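Local coordinates for putative capsular polysaccharide biosynthesis protein (Streptococcus pneumoniae serotype 4, PDB 6EWJ) that probably transfers amino groups to a sugar with the help of pyridoxal 5'-phosphate, as an essential aminotransferase of teichoic acid biosynthesis, at residues P86-T91 and Y351-L356; M106-A111 and Y370-A375; L320-V325 and Y374-N379. One frame throughout, in Å; residues are numbered along the deposited sequence.

The three contacts form a chain of packing that leads from the cofactor site to the enzyme's second sheet. Contact 1 holds Tyr351, which binds pyridoxal 5'-phosphate when the cofactor is present; its side chain lies about 5 Å from that of Lys205, the predicted attachment lysine. Contact 2 is centred about 9 Å from contact 1, and the two are joined by a probable hydrogen bond from Ala87 N to Val107 O (2.9 Å). Helix 371-378 then serves two contacts, its start in contact 2 and its end in contact 3, whose centres are about 12 Å apart. Met88 CE of contact 1 packs on Phe376 CD1 of contact 3 at 3.7 Å.

Contact 1: P86-T91 and Y351-L356; sequences PAMTYT and YKPLPL
The ring of Tyr351 lies with one face over the Thr89-Tyr90 peptide, Thr89 C and Tyr90 N each 3.7 Å above its plane and offset toward the rim. A flat aromatic suits this place because its face can cover a peptide group; Tyr90 N, buried here, has no hydrogen-bond partner in the model. Beyond the peptide, Tyr90 meets Tyr351 obliquely, with ring planes at 35° and Tyr90 CB 3.6 Å from Tyr351 CZ. Met88 closes in at the edge of the Tyr351 ring: bends at chi2 (56°) and chi3 (58°) curl its flexible chain back, bringing CE to 4.0 Å from Pro353 CG.

Leu354 packs on the same loop, its branched end setting CD2 3.3 Å from Thr89 O and CD1 against Thr89 CG2. Leu354 N donates to Ala87 O (2.9 Å), and a water gives hydrogen bonds to both Thr89 O and Lys352 O, so three loop carbonyls are satisfied. Lys352 itself reaches away to a salt bridge with Glu254 of the second subunit. With His179, another cofactor-binding residue, beside Tyr351, this pair of loops probably forms part of the wall of the pyridoxal phosphate pocket near the subunit interface, the setting usual in fold-type I aminotransferases.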
loop_
_atom_site.group_PDB
_atom_site.type_symbol
_atom_site.label_atom_id
_atom_site.label_comp_id
_atom_site.label_asym_id
_atom_site.label_seq_id
_atom_site.Cartn_x
_atom_site.Cartn_y
_atom_site.Cartn_z
ATOM N N PRO A 86 21.531 2.714 10.753
ATOM C CA PRO A 86 22.600 3.674 10.515
ATOM C C PRO A 86 22.116 5.098 10.418
ATOM O O PRO A 86 20.973 5.339 10.003
ATOM C CB PRO A 86 23.197 3.219 9.184
ATOM C CG PRO A 86 22.684 1.823 8.924
ATOM C CD PRO A 86 21.355 1.787 9.627
ATOM N N ALA A 87 22.993 6.033 10.820
ATOM C CA ALA A 87 22.739 7.465 10.670
ATOM C C ALA A 87 22.771 7.869 9.194
ATOM O O ALA A 87 22.087 8.836 8.798
ATOM C CB ALA A 87 23.726 8.259 11.492
ATOM N N MET A 88 23.455 7.059 8.368
ATOM C CA MET A 88 23.601 7.265 6.944
ATOM C C MET A 88 22.746 6.233 6.233
ATOM O O MET A 88 23.175 5.111 5.940
ATOM C CB MET A 88 25.080 7.142 6.537
ATOM C CG MET A 88 25.362 7.027 5.018
ATOM S SD MET A 88 24.652 8.404 4.114
ATOM C CE MET A 88 25.492 9.726 4.955
ATOM N N THR A 89 21.487 6.605 5.975
ATOM C CA THR A 89 20.591 5.783 5.161
ATOM C C THR A 89 19.410 6.622 4.659
ATOM O O THR A 89 19.292 7.800 4.977
ATOM C CB THR A 89 20.066 4.564 5.928
ATOM O OG1 THR A 89 19.338 3.710 5.028
ATOM C CG2 THR A 89 19.180 4.956 7.078
ATOM N N TYR A 90 18.575 5.994 3.823
ATOM C CA TYR A 90 17.378 6.609 3.335
ATOM C C TYR A 90 16.309 6.677 4.439
ATOM O O TYR A 90 16.240 5.778 5.289
ATOM C CB TYR A 90 16.841 5.799 2.149
ATOM C CG TYR A 90 15.633 6.447 1.464
ATOM C CD1 TYR A 90 15.693 7.744 0.944
ATOM C CD2 TYR A 90 14.466 5.715 1.248
ATOM C CE1 TYR A 90 14.590 8.330 0.298
ATOM C CE2 TYR A 90 13.359 6.303 0.614
ATOM C CZ TYR A 90 13.427 7.602 0.149
ATOM O OH TYR A 90 12.311 8.126 -0.519
ATOM N N THR A 91 15.455 7.707 4.417
ATOM C CA THR A 91 14.451 7.847 5.464
ATOM C C THR A 91 13.586 6.576 5.713
ATOM O O THR A 91 13.233 6.292 6.862
ATOM C CB THR A 91 13.498 9.046 5.234
ATOM O OG1 THR A 91 12.596 9.133 6.333
ATOM C CG2 THR A 91 12.723 8.948 3.925
ATOM N N TYR A 351 23.639 9.875 1.153
ATOM C CA TYR A 351 22.391 10.602 1.469
ATOM C C TYR A 351 22.707 11.648 2.498
ATOM O O TYR A 351 23.748 11.625 3.121
ATOM C CB TYR A 351 21.384 9.717 2.161
ATOM C CG TYR A 351 20.820 8.549 1.401
ATOM C CD1 TYR A 351 19.718 8.708 0.589
ATOM C CD2 TYR A 351 21.380 7.258 1.522
ATOM C CE1 TYR A 351 19.163 7.617 -0.101
ATOM C CE2 TYR A 351 20.814 6.170 0.830
ATOM C CZ TYR A 351 19.692 6.374 0.021
ATOM O OH TYR A 351 19.090 5.288 -0.692
ATOM N N LYS A 352 21.784 12.600 2.664
ATOM C CA LYS A 352 21.751 13.405 3.850
ATOM C C LYS A 352 21.622 12.453 5.010
ATOM O O LYS A 352 20.784 11.586 4.962
ATOM C CB LYS A 352 20.502 14.284 3.867
ATOM C CG LYS A 352 20.567 15.437 2.937
ATOM C CD LYS A 352 19.467 16.444 3.304
ATOM C CE LYS A 352 19.647 17.699 2.524
ATOM N NZ LYS A 352 18.485 18.629 2.729
ATOM N N PRO A 353 22.438 12.607 6.073
ATOM C CA PRO A 353 22.263 11.743 7.213
ATOM C C PRO A 353 20.890 12.075 7.819
ATOM O O PRO A 353 20.443 13.223 7.736
ATOM C CB PRO A 353 23.368 12.190 8.174
ATOM C CG PRO A 353 24.393 12.789 7.292
ATOM C CD PRO A 353 23.627 13.456 6.206
ATOM N N LEU A 354 20.261 11.081 8.422
ATOM C CA LEU A 354 18.905 11.243 8.972
ATOM C C LEU A 354 18.769 12.464 9.900
ATOM O O LEU A 354 17.809 13.168 9.763
ATOM C CB LEU A 354 18.466 9.977 9.672
ATOM C CG LEU A 354 18.394 8.758 8.716
ATOM C CD1 LEU A 354 17.842 7.592 9.507
ATOM C CD2 LEU A 354 17.515 8.943 7.481
ATOM N N PRO A 355 19.787 12.736 10.769
ATOM C CA PRO A 355 19.712 13.876 11.670
ATOM C C PRO A 355 19.669 15.220 10.990
ATOM O O PRO A 355 19.308 16.153 11.647
ATOM C CB PRO A 355 20.972 13.740 12.519
ATOM C CG PRO A 355 21.279 12.287 12.488
ATOM C CD PRO A 355 20.947 11.882 11.107
ATOM N N LEU A 356 19.956 15.297 9.675
ATOM C CA LEU A 356 19.772 16.567 8.947
ATOM C C LEU A 356 18.318 16.859 8.609
ATOM O O LEU A 356 17.992 18.002 8.372
ATOM C CB LEU A 356 20.595 16.639 7.660
ATOM C CG LEU A 356 22.132 16.860 7.744
ATOM C CD1 LEU A 356 22.709 17.117 6.353
ATOM C CD2 LEU A 356 22.479 18.008 8.647
HETATM O O HOH W 1 18.415 10.177 4.356
#

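Contact 2: M106-A111 and Y370-A375; sequences MVDIQA and YPKAYA
Asp108 presents its carboxylate to the first turn of helix 371-378, an acidic side chain set at a helix N-terminus just after edge strand 103-107 of the seven-stranded sheet that marks the large domain of fold-type I pyridoxal phosphate enzymes. Each oxygen takes one helix amide on its syn lone pair: OD1 accepts from Ala373 N at 2.8 Å, OD2 from Lys372 N at 3.0 Å. With both oxygens engaged, the carboxylate is fixed in rotation. Its negative charge should also be favoured by the positive end of the helix dipole. Pro371 fits the position before these two amides because it has no N-H to satisfy; Pro371 CD rests 3.3 Å from Asp108 OD2.

Asp108 CG stands anti to the backbone N (chi1 -155°), which extends the carboxylate toward the helix, and Ile109 N adds a weak bond to OD1. Ile109 lays CG1 along Ala373, whose small methyl lets the helix come close, while the aliphatic part of Lys372 runs past Ile109 O and on to Ala111.

Tyr370, at the N-cap position, extends its ring in the other direction along the strand. Asp108 N and Met106 O lie at the ring's edge, and Met106 SD makes a Met-aromatic contact, 5.2 Å from the ring centroid and 27° off its normal. A tyrosine also brings a hydroxyl to the end of this ring: a water in the plane of the ring lies 2.6 Å from Tyr370 OH and accepts a hydrogen bond from Met106 N at 3.0 Å. Farther out, Leu120 of helix 118-124 packs on Asp108, Pro355 touches Tyr370 and Leu354 touches Met106. Beyond Ile109, the side chain of Gln110 turns away from the helix, and its NE2 donates a hydrogen bond to Met116 O.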
loop_
_atom_site.group_PDB
_atom_site.type_symbol
_atom_site.label_atom_id
_atom_site.label_comp_id
_atom_site.label_asym_id
_atom_site.label_seq_id
_atom_site.Cartn_x
_atom_site.Cartn_y
_atom_site.Cartn_z
ATOM N N MET A 106 20.095 5.517 16.293
ATOM C CA MET A 106 20.989 5.698 15.163
ATOM C C MET A 106 22.418 5.450 15.605
ATOM O O MET A 106 22.772 5.751 16.764
ATOM C CB MET A 106 20.840 7.117 14.595
ATOM C CG MET A 106 19.448 7.403 14.059
ATOM S SD MET A 106 19.382 8.990 13.199
ATOM C CE MET A 106 17.598 9.131 13.143
ATOM N N VAL A 107 23.206 4.903 14.687
ATOM C CA VAL A 107 24.619 4.601 14.948
ATOM C C VAL A 107 25.456 5.229 13.839
ATOM O O VAL A 107 25.101 5.131 12.671
ATOM C CB VAL A 107 24.868 3.091 15.020
ATOM C CG1 VAL A 107 26.338 2.794 15.247
ATOM C CG2 VAL A 107 24.053 2.474 16.145
ATOM N N ASP A 108 26.575 5.856 14.228
ATOM C CA ASP A 108 27.446 6.515 13.275
ATOM C C ASP A 108 28.161 5.487 12.418
ATOM O O ASP A 108 28.224 4.292 12.777
ATOM C CB ASP A 108 28.487 7.439 13.966
ATOM C CG ASP A 108 28.979 8.547 13.061
ATOM O OD1 ASP A 108 28.447 8.712 11.926
ATOM O OD2 ASP A 108 29.873 9.301 13.486
ATOM N N ILE A 109 28.702 5.941 11.305
ATOM C CA ILE A 109 29.294 5.067 10.349
ATOM C C ILE A 109 30.815 5.135 10.469
ATOM O O ILE A 109 31.344 5.822 11.345
ATOM C CB ILE A 109 28.775 5.371 8.925
ATOM C CG1 ILE A 109 29.199 6.761 8.449
ATOM C CG2 ILE A 109 27.250 5.218 8.897
ATOM C CD1 ILE A 109 29.132 6.945 6.950
ATOM N N GLN A 110 31.508 4.366 9.639
ATOM C CA GLN A 110 32.961 4.288 9.676
ATOM C C GLN A 110 33.574 5.424 8.843
ATOM O O GLN A 110 32.865 6.150 8.151
ATOM C CB GLN A 110 33.434 2.915 9.177
ATOM C CG GLN A 110 32.845 1.732 9.956
ATOM C CD GLN A 110 33.247 0.367 9.385
ATOM O OE1 GLN A 110 34.328 0.213 8.812
ATOM N NE2 GLN A 110 32.405 -0.650 9.603
ATOM N N ALA A 111 34.911 5.554 8.888
ATOM C CA ALA A 111 35.576 6.651 8.163
ATOM C C ALA A 111 35.634 6.413 6.637
ATOM O O ALA A 111 35.687 7.372 5.859
ATOM C CB ALA A 111 36.966 6.876 8.728
ATOM N N TYR A 370 27.009 12.333 15.010
ATOM C CA TYR A 370 27.320 11.390 13.941
ATOM C C TYR A 370 28.214 12.034 12.909
ATOM O O TYR A 370 27.848 12.130 11.740
ATOM C CB TYR A 370 25.999 10.833 13.304
ATOM C CG TYR A 370 24.942 10.518 14.308
ATOM C CD1 TYR A 370 24.896 9.284 14.956
ATOM C CD2 TYR A 370 23.946 11.443 14.608
ATOM C CE1 TYR A 370 23.948 9.007 15.927
ATOM C CE2 TYR A 370 22.949 11.147 15.539
ATOM C CZ TYR A 370 22.968 9.936 16.205
ATOM O OH TYR A 370 22.015 9.670 17.187
ATOM N N PRO A 371 29.430 12.478 13.335
ATOM C CA PRO A 371 30.326 13.190 12.432
ATOM C C PRO A 371 30.796 12.403 11.210
ATOM O O PRO A 371 31.104 13.004 10.191
ATOM C CB PRO A 371 31.524 13.531 13.328
ATOM C CG PRO A 371 31.445 12.579 14.486
ATOM C CD PRO A 371 29.998 12.364 14.694
ATOM N N LYS A 372 30.904 11.083 11.326
ATOM C CA LYS A 372 31.372 10.252 10.204
ATOM C C LYS A 372 30.305 10.233 9.125
ATOM O O LYS A 372 30.596 10.323 7.906
ATOM C CB LYS A 372 31.725 8.845 10.674
ATOM C CG LYS A 372 32.803 8.841 11.767
ATOM C CD LYS A 372 34.210 8.830 11.229
ATOM C CE LYS A 372 35.246 8.724 12.372
ATOM N NZ LYS A 372 34.970 9.428 13.693
ATOM N N ALA A 373 29.051 10.123 9.567
ATOM C CA ALA A 373 27.914 10.198 8.656
ATOM C C ALA A 373 27.927 11.493 7.900
ATOM O O ALA A 373 27.759 11.512 6.672
ATOM C CB ALA A 373 26.577 10.023 9.412
ATOM N N TYR A 374 28.125 12.592 8.630
ATOM C CA TYR A 374 28.229 13.900 7.988
ATOM C C TYR A 374 29.364 13.950 6.948
ATOM O O TYR A 374 29.205 14.511 5.882
ATOM C CB TYR A 374 28.427 15.024 9.021
ATOM C CG TYR A 374 28.347 16.358 8.356
ATOM C CD1 TYR A 374 27.086 16.918 8.067
ATOM C CD2 TYR A 374 29.499 17.064 7.969
ATOM C CE1 TYR A 374 26.986 18.113 7.409
ATOM C CE2 TYR A 374 29.395 18.277 7.308
ATOM C CZ TYR A 374 28.134 18.787 7.045
ATOM O OH TYR A 374 27.979 19.989 6.413
ATOM N N ALA A 375 30.527 13.451 7.331
ATOM C CA ALA A 375 31.718 13.607 6.502
ATOM C C ALA A 375 31.555 12.789 5.213
ATOM O O ALA A 375 31.969 13.234 4.151
ATOM C CB ALA A 375 33.000 13.237 7.273
HETATM O O HOH W 2 20.856 7.579 18.285
HETATM O O HOH W 3 32.845 8.705 6.923
#

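Contact 3: L320-V325 and Y374-N379; sequences LYITRV and YAFFEN
Asn379 holds CG between its backbone N and carbonyl carbon (chi1 62°), and Arg324 bends at chi3 (64°); together these torsions bring the amide oxygen to the edge of the guanidinium. Arg324 NE donates to Asn379 OD1 at 3.0 Å, in a fairly straight bond that keeps OD1 in the guanidinium plane, and NH2 adds a weak one to the same oxygen. The amide plane stands almost perpendicular to the guanidinium, at 86°. Arginine suits this spot for its length and its flatness: one face of the group lies over Phe376 CA, which sits 3.5 Å from the guanidinium plane, opposite its centre, while Arg324 CD lies 3.7 Å from Phe376 CD2.

Strand 321-325 is the central strand of a three-stranded antiparallel sheet, and the last turn of helix 371-378 crosses it nearly at right angles before the chain enters the neighbouring strand 380-383. Asn379 sits at that change from helix to strand. Its carbonyl accepts from Val325 N at 3.0 Å, in line with the pairing of Thr323 with Ile381 farther along. Its side-chain ND2 donates to Val325 O at 3.2 Å, approaching from above the carbonyl plane, so asparagine supplies both an acceptor for Arg324 and a donor for Val325. Toward the pocket side, Ile322 sets CG2 3.9 Å from Phe376 CZ, the two side chains crossing at about a right angle.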
loop_
_atom_site.group_PDB
_atom_site.type_symbol
_atom_site.label_atom_id
_atom_site.label_comp_id
_atom_site.label_asym_id
_atom_site.label_seq_id
_atom_site.Cartn_x
_atom_site.Cartn_y
_atom_site.Cartn_z
ATOM N N LEU A 320 23.981 1.862 -7.313
ATOM C CA LEU A 320 24.439 3.271 -7.364
ATOM C C LEU A 320 25.945 3.396 -7.503
ATOM O O LEU A 320 26.713 2.651 -6.837
ATOM C CB LEU A 320 24.051 3.980 -6.088
ATOM C CG LEU A 320 22.525 4.076 -5.815
ATOM C CD1 LEU A 320 22.346 4.616 -4.414
ATOM C CD2 LEU A 320 21.800 4.924 -6.841
ATOM N N TYR A 321 26.375 4.353 -8.324
ATOM C CA TYR A 321 27.759 4.705 -8.378
ATOM C C TYR A 321 28.044 5.892 -7.455
ATOM O O TYR A 321 28.140 7.058 -7.868
ATOM C CB TYR A 321 28.229 4.971 -9.804
ATOM C CG TYR A 321 29.721 4.837 -9.938
ATOM C CD1 TYR A 321 30.311 3.579 -9.941
ATOM C CD2 TYR A 321 30.543 5.955 -10.021
ATOM C CE1 TYR A 321 31.688 3.449 -10.045
ATOM C CE2 TYR A 321 31.940 5.844 -10.163
ATOM C CZ TYR A 321 32.493 4.593 -10.146
ATOM O OH TYR A 321 33.827 4.481 -10.276
ATOM N N ILE A 322 28.207 5.537 -6.197
ATOM C CA ILE A 322 28.542 6.472 -5.138
ATOM C C ILE A 322 30.030 6.843 -5.199
ATOM O O ILE A 322 30.908 5.944 -5.271
ATOM C CB ILE A 322 28.129 5.884 -3.764
ATOM C CG1 ILE A 322 26.573 5.759 -3.765
ATOM C CG2 ILE A 322 28.722 6.738 -2.628
ATOM C CD1 ILE A 322 25.867 5.481 -2.456
ATOM N N THR A 323 30.301 8.155 -5.187
ATOM C CA THR A 323 31.662 8.671 -5.180
ATOM C C THR A 323 31.789 9.679 -4.098
ATOM O O THR A 323 30.795 10.300 -3.684
ATOM C CB THR A 323 32.153 9.297 -6.513
ATOM O OG1 THR A 323 31.678 10.658 -6.663
ATOM C CG2 THR A 323 31.752 8.440 -7.751
ATOM N N ARG A 324 33.009 9.818 -3.600
ATOM C CA ARG A 324 33.384 10.931 -2.769
ATOM C C ARG A 324 34.590 11.668 -3.386
ATOM O O ARG A 324 35.512 11.020 -3.875
ATOM C CB ARG A 324 33.680 10.460 -1.347
ATOM C CG ARG A 324 32.489 9.830 -0.649
ATOM C CD ARG A 324 32.856 9.267 0.697
ATOM N NE ARG A 324 33.293 10.317 1.600
ATOM C CZ ARG A 324 33.864 10.118 2.787
ATOM N NH1 ARG A 324 34.116 8.873 3.209
ATOM N NH2 ARG A 324 34.220 11.152 3.541
ATOM N N VAL A 325 34.541 13.004 -3.419
ATOM C CA VAL A 325 35.568 13.831 -4.051
ATOM C C VAL A 325 36.522 14.327 -2.953
ATOM O O VAL A 325 36.126 15.096 -2.063
ATOM C CB VAL A 325 34.994 15.025 -4.849
ATOM C CG1 VAL A 325 36.075 15.659 -5.715
ATOM C CG2 VAL A 325 33.844 14.564 -5.744
ATOM N N TYR A 374 28.125 12.592 8.630
ATOM C CA TYR A 374 28.229 13.900 7.988
ATOM C C TYR A 374 29.364 13.950 6.948
ATOM O O TYR A 374 29.205 14.511 5.882
ATOM C CB TYR A 374 28.427 15.024 9.021
ATOM C CG TYR A 374 28.347 16.358 8.356
ATOM C CD1 TYR A 374 27.086 16.918 8.067
ATOM C CD2 TYR A 374 29.499 17.064 7.969
ATOM C CE1 TYR A 374 26.986 18.113 7.409
ATOM C CE2 TYR A 374 29.395 18.277 7.308
ATOM C CZ TYR A 374 28.134 18.787 7.045
ATOM O OH TYR A 374 27.979 19.989 6.413
ATOM N N ALA A 375 30.527 13.451 7.331
ATOM C CA ALA A 375 31.718 13.607 6.502
ATOM C C ALA A 375 31.555 12.789 5.213
ATOM O O ALA A 375 31.969 13.234 4.151
ATOM C CB ALA A 375 33.000 13.237 7.273
ATOM N N PHE A 376 30.887 11.644 5.304
ATOM C CA PHE A 376 30.573 10.838 4.103
ATOM C C PHE A 376 29.685 11.581 3.134
ATOM O O PHE A 376 29.961 11.620 1.946
ATOM C CB PHE A 376 29.885 9.546 4.526
ATOM C CG PHE A 376 29.551 8.625 3.395
ATOM C CD1 PHE A 376 28.333 8.743 2.724
ATOM C CD2 PHE A 376 30.439 7.626 3.013
ATOM C CE1 PHE A 376 27.992 7.869 1.691
ATOM C CE2 PHE A 376 30.112 6.749 1.971
ATOM C CZ PHE A 376 28.889 6.868 1.313
ATOM N N PHE A 377 28.623 12.164 3.680
ATOM C CA PHE A 377 27.653 12.994 2.947
ATOM C C PHE A 377 28.250 14.225 2.320
ATOM O O PHE A 377 27.991 14.539 1.158
ATOM C CB PHE A 377 26.525 13.415 3.883
ATOM C CG PHE A 377 25.808 14.674 3.465
ATOM C CD1 PHE A 377 24.944 14.679 2.348
ATOM C CD2 PHE A 377 25.961 15.863 4.195
ATOM C CE1 PHE A 377 24.316 15.849 1.934
ATOM C CE2 PHE A 377 25.328 17.014 3.774
ATOM C CZ PHE A 377 24.483 17.000 2.654
ATOM N N GLU A 378 29.051 14.930 3.089
ATOM C CA GLU A 378 29.614 16.194 2.669
ATOM C C GLU A 378 30.253 16.265 1.255
ATOM O O GLU A 378 30.077 17.270 0.548
ATOM C CB GLU A 378 30.662 16.653 3.710
ATOM C CG GLU A 378 30.999 18.124 3.623
ATOM C CD GLU A 378 32.155 18.551 4.521
ATOM O OE1 GLU A 378 32.687 17.745 5.310
ATOM O OE2 GLU A 378 32.498 19.735 4.452
ATOM N N ASN A 379 31.016 15.241 0.876
ATOM C CA ASN A 379 31.741 15.232 -0.405
ATOM C C ASN A 379 31.236 14.135 -1.372
ATOM O O ASN A 379 31.908 13.798 -2.330
ATOM C CB ASN A 379 33.244 15.117 -0.178
ATOM C CG ASN A 379 33.656 13.838 0.521
ATOM O OD1 ASN A 379 32.872 13.224 1.261
ATOM N ND2 ASN A 379 34.890 13.450 0.333
#